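Local coordinates for secreted in xylem 3 (Fusarium oxysporum, PDB 5OD4), which is an effector of a fungal plant pathogen, built as a beta-sandwich, that probably suppresses host immunity and can itself be recognised by the plant, at residues C5-G9 with R10-S14; T23-L26 with G27-R30; D114-A117 with S118-Y121. All coordinates share one frame; numbering follows the deposited sequence.

Interaction 1: residues C5-G9 with R10-S14; sequences CVFPG and RRTSS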
ATOM      1  N   CYS A   5      -1.327  11.545   6.341  1.00  7.20           N
ATOM      2  CA  CYS A   5      -2.369  10.669   5.805  1.00  7.36           C
ATOM      3  C   CYS A   5      -3.697  11.409   5.878  1.00  7.35           C
ATOM      4  O   CYS A   5      -4.143  11.793   6.955  1.00  8.09           O
ATOM      5  CB  CYS A   5      -2.443   9.376   6.611  1.00  8.46           C
ATOM      6  SG  CYS A   5      -1.193   8.136   6.281  1.00  9.57           S
ATOM      7  N   VAL A   6      -4.335  11.594   4.722  1.00  7.33           N
ATOM      8  CA  VAL A   6      -5.641  12.232   4.683  1.00  7.89           C
ATOM      9  C   VAL A   6      -6.746  11.276   5.136  1.00  7.38           C
ATOM     10  O   VAL A   6      -7.815  11.744   5.567  1.00  8.89           O
ATOM     11  CB  VAL A   6      -5.912  12.886   3.320  1.00  9.06           C
ATOM     12  CG1 VAL A   6      -6.362  11.864   2.303  1.00 10.05           C
ATOM     13  CG2 VAL A   6      -6.888  14.044   3.458  1.00 11.71           C
ATOM     14  N   PHE A   7      -6.520   9.961   5.034  1.00  7.63           N
ATOM     15  CA  PHE A   7      -7.478   8.956   5.474  1.00  7.99           C
ATOM     16  C   PHE A   7      -6.940   8.335   6.771  1.00  8.01           C
ATOM     17  O   PHE A   7      -5.730   8.108   6.859  1.00  8.88           O
ATOM     18  CB  PHE A   7      -7.604   7.857   4.423  1.00  9.13           C
ATOM     19  CG  PHE A   7      -7.968   8.360   3.057  1.00  9.73           C
ATOM     20  CD1 PHE A   7      -9.232   8.917   2.814  1.00 11.19           C
ATOM     21  CD2 PHE A   7      -7.044   8.327   2.012  1.00 10.99           C
ATOM     22  CE1 PHE A   7      -9.572   9.369   1.546  1.00 12.40           C
ATOM     23  CE2 PHE A   7      -7.381   8.795   0.753  1.00 13.00           C
ATOM     24  CZ  PHE A   7      -8.644   9.319   0.516  1.00 13.38           C
ATOM     25  N   PRO A   8      -7.781   8.045   7.760  1.00  9.00           N
ATOM     26  CA  PRO A   8      -9.251   8.030   7.712  1.00  9.68           C
ATOM     27  C   PRO A   8      -9.899   9.329   8.151  1.00  9.83           C
ATOM     28  O   PRO A   8     -11.124   9.343   8.389  1.00 11.81           O
ATOM     29  CB  PRO A   8      -9.606   6.891   8.686  1.00 11.82           C
ATOM     30  CG  PRO A   8      -8.513   6.986   9.712  1.00 12.70           C
ATOM     31  CD  PRO A   8      -7.280   7.270   8.920  1.00 10.20           C
ATOM     32  N   GLY A   9      -9.143  10.420   8.266  1.00  9.03           N
ATOM     33  CA  GLY A   9      -9.801  11.684   8.577  1.00  9.77           C
ATOM     34  C   GLY A   9     -10.914  12.032   7.607  1.00  9.77           C
ATOM     35  O   GLY A   9     -11.995  12.472   8.035  1.00 12.06           O
ATOM     36  N   ARG A  10     -10.627  11.864   6.322  1.00  8.81           N
ATOM     37  CA  ARG A  10     -11.637  11.886   5.288  1.00  8.90           C
ATOM     38  C   ARG A  10     -12.137  10.475   5.003  1.00  8.64           C
ATOM     39  O   ARG A  10     -11.434   9.492   5.221  1.00 10.61           O
ATOM     40  CB  ARG A  10     -11.097  12.471   4.003  1.00  8.94           C
ATOM     41  CG  ARG A  10     -10.864  13.971   4.031  1.00  9.41           C
ATOM     42  CD  ARG A  10     -10.522  14.474   2.647  1.00  9.65           C
ATOM     43  NE  ARG A  10     -10.130  15.880   2.610  1.00  9.45           N
ATOM     44  CZ  ARG A  10      -9.503  16.423   1.577  1.00  9.58           C
ATOM     45  NH1 ARG A  10      -9.199  15.706   0.509  1.00 11.08           N
ATOM     46  NH2 ARG A  10      -9.187  17.718   1.613  1.00 11.33           N
ATOM     47  N   ARG A  11     -13.353  10.412   4.469  1.00  9.27           N
ATOM     48  CA  ARG A  11     -13.974   9.200   3.961  1.00  9.91           C
ATOM     49  C   ARG A  11     -13.486   8.838   2.579  1.00  8.70           C
ATOM     50  O   ARG A  11     -13.174   9.719   1.794  1.00 10.75           O
ATOM     51  CB  ARG A  11     -15.524   9.398   3.880  1.00 11.83           C
ATOM     52  CG  ARG A  11     -16.174   9.492   5.251  1.00 15.43           C
ATOM     53  CD  ARG A  11     -17.673   9.347   5.165  1.00 18.76           C
ATOM     54  NE  ARG A  11     -18.033   8.392   4.141  1.00 23.74           N
ATOM     55  CZ  ARG A  11     -19.067   8.461   3.310  1.00 24.45           C
ATOM     56  NH1 ARG A  11     -20.018   9.398   3.410  1.00 23.89           N
ATOM     57  NH2 ARG A  11     -19.149   7.520   2.393  1.00 28.16           N
ATOM     58  N   THR A  12     -13.490   7.557   2.267  1.00  8.90           N
ATOM     59  CA  THR A  12     -13.162   7.090   0.949  1.00  8.88           C
ATOM     60  C   THR A  12     -14.350   7.061  -0.003  1.00  8.61           C
ATOM     61  O   THR A  12     -15.512   6.968   0.412  1.00 10.95           O
ATOM     62  CB  THR A  12     -12.479   5.724   1.026  1.00 12.33           C
ATOM     63  OG1 THR A  12     -13.344   4.864   1.720  1.00 14.56           O
ATOM     64  CG2 THR A  12     -11.118   5.782   1.741  1.00 15.22           C
ATOM     65  N   SER A  13     -14.067   7.115  -1.279  1.00 10.55           N
ATOM     66  CA  SER A  13     -15.064   7.105  -2.339  1.00 10.02           C
ATOM     67  C   SER A  13     -15.278   5.726  -2.922  1.00 10.06           C
ATOM     68  O   SER A  13     -14.574   4.762  -2.596  1.00 11.11           O
ATOM     69  CB  SER A  13     -14.589   8.000  -3.462  1.00 11.50           C
ATOM     70  OG  SER A  13     -13.610   7.330  -4.220  1.00 12.75           O
ATOM     71  N   SER A  14     -16.211   5.640  -3.861  1.00  9.47           N
ATOM     72  CA  SER A  14     -16.551   4.383  -4.500  1.00  9.30           C
ATOM     73  C   SER A  14     -15.431   3.812  -5.345  1.00  9.20           C
ATOM     74  O   SER A  14     -15.462   2.631  -5.652  1.00 12.12           O
ATOM     75  CB  SER A  14     -17.780   4.550  -5.390  1.00  9.79           C
ATOM     76  OG  SER A  14     -17.510   5.484  -6.445  1.00  9.98           O
TER

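Interaction 2: residues T23-L26 with G27-R30; sequences TEPL and GYAR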
ATOM      1  N   THR A  23       2.072  -9.173   8.515  1.00 10.17           N
ATOM      2  CA  THR A  23       3.384  -9.714   8.121  1.00 10.37           C
ATOM      3  C   THR A  23       3.667 -10.909   9.040  1.00 10.42           C
ATOM      4  O   THR A  23       3.596 -10.800  10.274  1.00 11.27           O
ATOM      5  CB  THR A  23       4.475  -8.640   8.261  1.00  9.95           C
ATOM      6  OG1 THR A  23       4.183  -7.571   7.337  1.00 10.34           O
ATOM      7  CG2 THR A  23       5.852  -9.173   8.088  1.00 11.06           C
ATOM      8  N   GLU A  24       4.059 -12.007   8.427  1.00 11.43           N
ATOM      9  CA  GLU A  24       4.365 -13.185   9.191  1.00 12.97           C
ATOM     10  C   GLU A  24       5.637 -13.026   9.986  1.00 11.85           C
ATOM     11  O   GLU A  24       6.574 -12.343   9.512  1.00 11.79           O
ATOM     12  CB  GLU A  24       4.505 -14.426   8.302  1.00 14.07           C
ATOM     13  CG  GLU A  24       3.180 -14.997   7.804  1.00 18.51           C
ATOM     14  CD  GLU A  24       2.138 -14.067   7.236  1.00 27.53           C
ATOM     15  OE1 GLU A  24       1.032 -14.041   7.830  1.00 31.34           O
ATOM     16  OE2 GLU A  24       2.390 -13.457   6.182  1.00 38.94           O
ATOM     17  N   PRO A  25       5.751 -13.681  11.134  1.00 12.75           N
ATOM     18  CA  PRO A  25       6.966 -13.789  11.859  1.00 13.97           C
ATOM     19  C   PRO A  25       8.101 -14.128  10.880  1.00 12.35           C
ATOM     20  O   PRO A  25       7.969 -14.937   9.979  1.00 11.40           O
ATOM     21  CB  PRO A  25       6.627 -14.949  12.846  1.00 13.83           C
ATOM     22  CG  PRO A  25       5.204 -14.790  13.142  1.00 16.05           C
ATOM     23  CD  PRO A  25       4.648 -14.419  11.832  1.00 14.84           C
ATOM     24  N   LEU A  26       9.215 -13.462  11.051  1.00 13.00           N
ATOM     25  CA  LEU A  26      10.322 -13.544  10.102  1.00 14.19           C
ATOM     26  C   LEU A  26      11.034 -14.927  10.025  1.00 13.21           C
ATOM     27  O   LEU A  26      11.684 -15.252   9.010  1.00 14.84           O
ATOM     28  CB  LEU A  26      11.304 -12.421  10.350  1.00 18.15           C
ATOM     29  CG  LEU A  26      10.721 -11.000  10.183  1.00 23.27           C
ATOM     30  CD1 LEU A  26      11.769  -9.961  10.528  1.00 27.36           C
ATOM     31  CD2 LEU A  26      10.149 -10.746   8.794  1.00 28.90           C
ATOM     32  N   GLY A  27      10.821 -15.777  11.030  1.00 11.71           N
ATOM     33  CA  GLY A  27      11.304 -17.123  10.993  1.00 12.05           C
ATOM     34  C   GLY A  27      10.460 -18.083  10.184  1.00 10.11           C
ATOM     35  O   GLY A  27      10.834 -19.255  10.061  1.00 12.43           O
ATOM     36  N   TYR A  28       9.338 -17.631   9.655  1.00  9.07           N
ATOM     37  CA  TYR A  28       8.514 -18.452   8.804  1.00  9.68           C
ATOM     38  C   TYR A  28       8.995 -18.284   7.370  1.00  9.87           C
ATOM     39  O   TYR A  28       9.225 -17.180   6.880  1.00 12.57           O
ATOM     40  CB  TYR A  28       7.042 -18.104   8.895  1.00 10.56           C
ATOM     41  CG  TYR A  28       6.386 -18.253  10.227  1.00 10.33           C
ATOM     42  CD1 TYR A  28       7.017 -18.822  11.325  1.00 10.55           C
ATOM     43  CD2 TYR A  28       5.075 -17.824  10.376  1.00 10.71           C
ATOM     44  CE1 TYR A  28       6.403 -18.918  12.547  1.00 12.15           C
ATOM     45  CE2 TYR A  28       4.434 -17.912  11.596  1.00 11.90           C
ATOM     46  CZ  TYR A  28       5.081 -18.434  12.704  1.00 11.65           C
ATOM     47  OH  TYR A  28       4.448 -18.470  13.905  1.00 15.63           O
ATOM     48  N   ALA A  29       9.253 -19.387   6.668  1.00  9.37           N
ATOM     49  CA  ALA A  29       9.823 -19.318   5.325  1.00  9.48           C
ATOM     50  C   ALA A  29       8.860 -18.715   4.307  1.00  9.86           C
ATOM     51  O   ALA A  29       7.715 -19.100   4.248  1.00 14.78           O
ATOM     52  CB  ALA A  29      10.219 -20.712   4.873  1.00 11.36           C
ATOM     53  N   ARG A  30       9.371 -17.848   3.471  1.00  9.41           N
ATOM     54  CA  ARG A  30       8.695 -17.375   2.266  1.00 10.54           C
ATOM     55  C   ARG A  30       9.466 -17.804   1.037  1.00  9.70           C
ATOM     56  O   ARG A  30      10.687 -17.907   1.076  1.00 12.02           O
ATOM     57  CB  ARG A  30       8.746 -15.868   2.137  1.00 13.86           C
ATOM     58  CG  ARG A  30       7.917 -15.084   3.050  1.00 14.93           C
ATOM     59  CD  ARG A  30       8.463 -14.964   4.412  1.00 12.99           C
ATOM     60  NE  ARG A  30       7.897 -13.822   5.041  1.00 11.99           N
ATOM     61  CZ  ARG A  30       7.839 -13.601   6.327  1.00 10.69           C
ATOM     62  NH1 ARG A  30       8.176 -14.519   7.196  1.00 11.59           N
ATOM     63  NH2 ARG A  30       7.277 -12.452   6.743  1.00 13.22           N
TER

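Interaction 3: residues D114-A117 with S118-Y121; sequences DADA and SYTY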
ATOM      1  N   ASP A 114      11.274  -1.992   6.341  1.00  9.44           N
ATOM      2  CA  ASP A 114      11.824  -3.215   6.943  1.00  9.54           C
ATOM      3  C   ASP A 114      10.653  -4.033   7.506  1.00  8.77           C
ATOM      4  O   ASP A 114       9.876  -3.557   8.316  1.00 10.11           O
ATOM      5  CB  ASP A 114      12.801  -2.872   8.057  1.00 12.25           C
ATOM      6  CG  ASP A 114      14.078  -2.234   7.568  1.00 15.36           C
ATOM      7  OD1 ASP A 114      14.457  -2.343   6.396  1.00 16.93           O
ATOM      8  OD2 ASP A 114      14.799  -1.684   8.434  1.00 24.51           O
ATOM      9  N   ALA A 115      10.573  -5.295   7.111  1.00  8.91           N
ATOM     10  CA  ALA A 115       9.426  -6.111   7.478  1.00  9.34           C
ATOM     11  C   ALA A 115       9.328  -6.255   8.982  1.00  8.76           C
ATOM     12  O   ALA A 115      10.342  -6.480   9.660  1.00 10.02           O
ATOM     13  CB  ALA A 115       9.536  -7.460   6.811  1.00 10.20           C
ATOM     14  N   ASP A 116       8.110  -6.157   9.507  1.00  8.96           N
ATOM     15  CA  ASP A 116       7.869  -6.166  10.943  1.00  9.56           C
ATOM     16  C   ASP A 116       6.500  -6.767  11.214  1.00  8.55           C
ATOM     17  O   ASP A 116       5.471  -6.230  10.789  1.00  9.54           O
ATOM     18  CB  ASP A 116       8.013  -4.766  11.527  1.00 10.75           C
ATOM     19  CG  ASP A 116       7.967  -4.731  13.080  1.00 12.80           C
ATOM     20  OD1 ASP A 116       7.388  -5.598  13.703  1.00 14.47           O
ATOM     21  OD2 ASP A 116       8.544  -3.781  13.683  1.00 18.12           O
ATOM     22  N   ALA A 117       6.501  -7.882  11.934  1.00  8.92           N
ATOM     23  CA  ALA A 117       5.281  -8.614  12.248  1.00  9.48           C
ATOM     24  C   ALA A 117       4.449  -8.015  13.371  1.00  9.16           C
ATOM     25  O   ALA A 117       3.345  -8.476  13.630  1.00 11.65           O
ATOM     26  CB  ALA A 117       5.623 -10.055  12.624  1.00 10.88           C
ATOM     27  N   SER A 118       4.945  -6.970  14.021  1.00  9.11           N
ATOM     28  CA  SER A 118       4.324  -6.379  15.216  0.50  9.98           C
ATOM     29  C   SER A 118       3.295  -5.301  14.915  1.00  7.79           C
ATOM     30  O   SER A 118       2.827  -4.661  15.855  1.00  7.90           O
ATOM     31  CB  SER A 118       5.390  -5.831  16.179  0.50 12.92           C
ATOM     32  OG  SER A 118       6.000  -4.651  15.728  0.50 15.06           O
ATOM     33  N   TYR A 119       2.976  -5.072  13.642  1.00  7.86           N
ATOM     34  CA  TYR A 119       1.930  -4.146  13.251  1.00  7.49           C
ATOM     35  C   TYR A 119       1.041  -4.813  12.214  1.00  7.29           C
ATOM     36  O   TYR A 119       1.494  -5.666  11.458  1.00  9.01           O
ATOM     37  CB  TYR A 119       2.515  -2.884  12.597  1.00  8.09           C
ATOM     38  CG  TYR A 119       3.382  -2.075  13.472  1.00  9.05           C
ATOM     39  CD1 TYR A 119       4.735  -2.356  13.588  1.00 11.57           C
ATOM     40  CD2 TYR A 119       2.877  -0.983  14.163  1.00  9.64           C
ATOM     41  CE1 TYR A 119       5.560  -1.581  14.387  1.00 14.91           C
ATOM     42  CE2 TYR A 119       3.715  -0.177  14.947  1.00 13.01           C
ATOM     43  CZ  TYR A 119       5.051  -0.491  15.041  1.00 14.91           C
ATOM     44  OH  TYR A 119       5.857   0.295  15.830  1.00 23.41           O
ATOM     45  N   THR A 120      -0.206  -4.371  12.160  1.00  7.08           N
ATOM     46  CA  THR A 120      -1.081  -4.620  11.023  1.00  7.85           C
ATOM     47  C   THR A 120      -1.040  -3.379  10.138  1.00  6.96           C
ATOM     48  O   THR A 120      -1.017  -2.250  10.649  1.00  8.29           O
ATOM     49  CB  THR A 120      -2.544  -4.875  11.489  1.00  9.10           C
ATOM     50  OG1 THR A 120      -2.549  -5.934  12.478  1.00 10.13           O
ATOM     51  CG2 THR A 120      -3.461  -5.268  10.354  1.00 10.29           C
ATOM     52  N   TYR A 121      -1.051  -3.584   8.826  1.00  6.51           N
ATOM     53  CA  TYR A 121      -0.885  -2.510   7.868  1.00  6.71           C
ATOM     54  C   TYR A 121      -2.172  -2.285   7.097  1.00  6.94           C
ATOM     55  O   TYR A 121      -2.850  -3.238   6.714  1.00  8.71           O
ATOM     56  CB  TYR A 121       0.278  -2.856   6.891  1.00  7.19           C
ATOM     57  CG  TYR A 121       1.549  -3.085   7.641  1.00  6.81           C
ATOM     58  CD1 TYR A 121       2.300  -2.020   8.085  1.00  6.93           C
ATOM     59  CD2 TYR A 121       1.972  -4.348   7.976  1.00  6.99           C
ATOM     60  CE1 TYR A 121       3.460  -2.218   8.827  1.00  7.38           C
ATOM     61  CE2 TYR A 121       3.115  -4.575   8.728  1.00  7.59           C
ATOM     62  CZ  TYR A 121       3.843  -3.499   9.155  1.00  7.44           C
ATOM     63  OH  TYR A 121       4.986  -3.649   9.924  1.00  8.69           O
TER
HETATM   64  O   HOH W   1       1.449  -8.372  11.374  1.00 13.42           O

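Interaction 1: residues C5-G9 with R10-S14
Val6 and Arg10 meet at both backbone and side chain. The backbone N-H of Arg10 points back to Val6 O, 2.9 Å from N to O and nearly straight at 171°. This i to i+4 bond closes an alpha-turn, and the chain bends within it through a cis peptide bond between Phe7 and Pro8. Beside the turn the Arg10 side chain runs extended from CG to NE past Val6. CG2 of Val6 touches Arg10 CD at 3.7 Å, then lies over one face of the guanidinium, offset toward its rim.

Phe7 makes the second group of contacts. Its ring is sandwiched between two methyls: CG1 of Val6 sits 3.5 Å above the ring plane over the centre, while CG2 of Thr12 approaches the other face as a CH-pi contact, 4.2 Å from the centroid. Val6 can serve two neighbours because its branches part: CG2 lies anti to the backbone N and goes to Arg10, whereas CG1, at chi1 80°, turns to the ring. At the rim of the ring, Arg10 O lies in its plane, 3.3 Å from Phe7 CD1, and Arg11 O is 3.6 Å from Phe7 CE1.

Glu80 positions this surface loop by accepting the N-H groups of Val6 and Phe7 on its two carboxylate oxygens, and the Cys5-Cys95 disulfide ties the start of it to strand 94-101. Phe7 and Thr12 both rest on Thr124 of strand 119-127, so the loop lies across one sheet of the sandwich before the chain enters strand 17-21.

Interaction 2: residues T23-L26 with G27-R30
Arg30 reaches back to Glu24 and Pro25 and binds their carbonyls. Its NH2 donates to Glu24 O at 2.9 Å and its NH1 to Pro25 O at 2.8 Å, while NH1 also donates to Tyr28 O at 2.9 Å. All three oxygens lie close to the guanidinium plane, which fixes the rotation of the group. A bend at chi2 (77°) folds the arginine chain back into the loop. NE forms a salt bridge with Glu52 of strand 47-53, a charge partner from outside the loop.

Residues Pro25 to Tyr28 form a type I beta turn, closed by Tyr28 N donating to Pro25 O at 3.0 Å. That oxygen therefore takes two donors, which arrive from opposite faces of the carbonyl plane.

The remaining contacts are van der Waals and CH-pi. CB of Pro25 lies over the centre of the Tyr28 ring, 3.8 Å from the centroid and 9° off the normal, a CH-pi contact, and CD of Pro25 comes within 3.5 Å of Tyr28 CE2. Two carbons pack on the guanidinium, Glu24 CB over one face and Thr23 CG2 at its edge. Leu26 touches Leu59 and Ala115, and its CD2 comes 3.9 Å from Arg30 NH2.

Interaction 3: residues D114-A117 with S118-Y121
Asp116 carries its CG anti to the backbone N, chi1 -172°, which swings the carboxylate forward along the chain to the backbone of Ser118. There OD1 accepts the N-H of Ser118, 2.8 Å from Asp116 OD1 to Ser118 N at an angle of 159°, on the anti side of the oxygen and somewhat out of the carboxylate plane. The serine hydroxyl, its OG held between the backbone N and the carbonyl carbon, gives the same OD1 a second bond. It comes from the same face as the N-H but from above the plane; because Ser118 has two conformers, this second bond is the less certain one.

Tyr121 grips the backbone of the same aspartate. Its hydroxyl donates to Asp116 O, 2.8 Å from OH to O, in the carbonyl plane and on a lone pair. Asp116 O lies at the edge of the phenol ring, in its plane. Tyr119 comes to the other oxygen: Asp116 OD2 is 3.8 Å from Tyr119 CE1, at the edge of that ring and in its plane, with carboxylate and ring planes about 80° apart.

A water lies 2.9 Å from Ala117 O and 2.7 Å from Tyr119 O, bridging the two carbonyls. Further out, the Tyr121 ring meets those of Trp113 and Phe21, while Arg83 forms a cation-pi contact with Tyr119.

The side-chain bond from Asp116 OD1 to Ser118 N defines an Asx turn. Here it shapes the short connection by which the chain leaves strand 109-114 in one sheet and enters strand 119-127 in the other, a crossing between the two layers of the beta-sandwich.

How the interactions relate
Interactions 2 and 3 are neighbours on one side of the chain's centre, 11 Å between their centres, and they touch through Thr23: its O lies 3.2 Å from Ala117 CB and its OG1 3.5 Å from Tyr121 CE2. Leu26 adds a contact, its CD1 3.9 Å from Ala115 O. The loop after strand 17-21 therefore packs on the connection between the two sheets. Interaction 1, preceding strand 17-21, lies across the centre from interaction 2, with nearest atoms about 17 Å apart; from interaction 3 its nearest atoms are about 10 Å away. A bound 1,2-ethanediol, probably from the crystallisation liquor, lies about 6 Å from the Arg30 side chain.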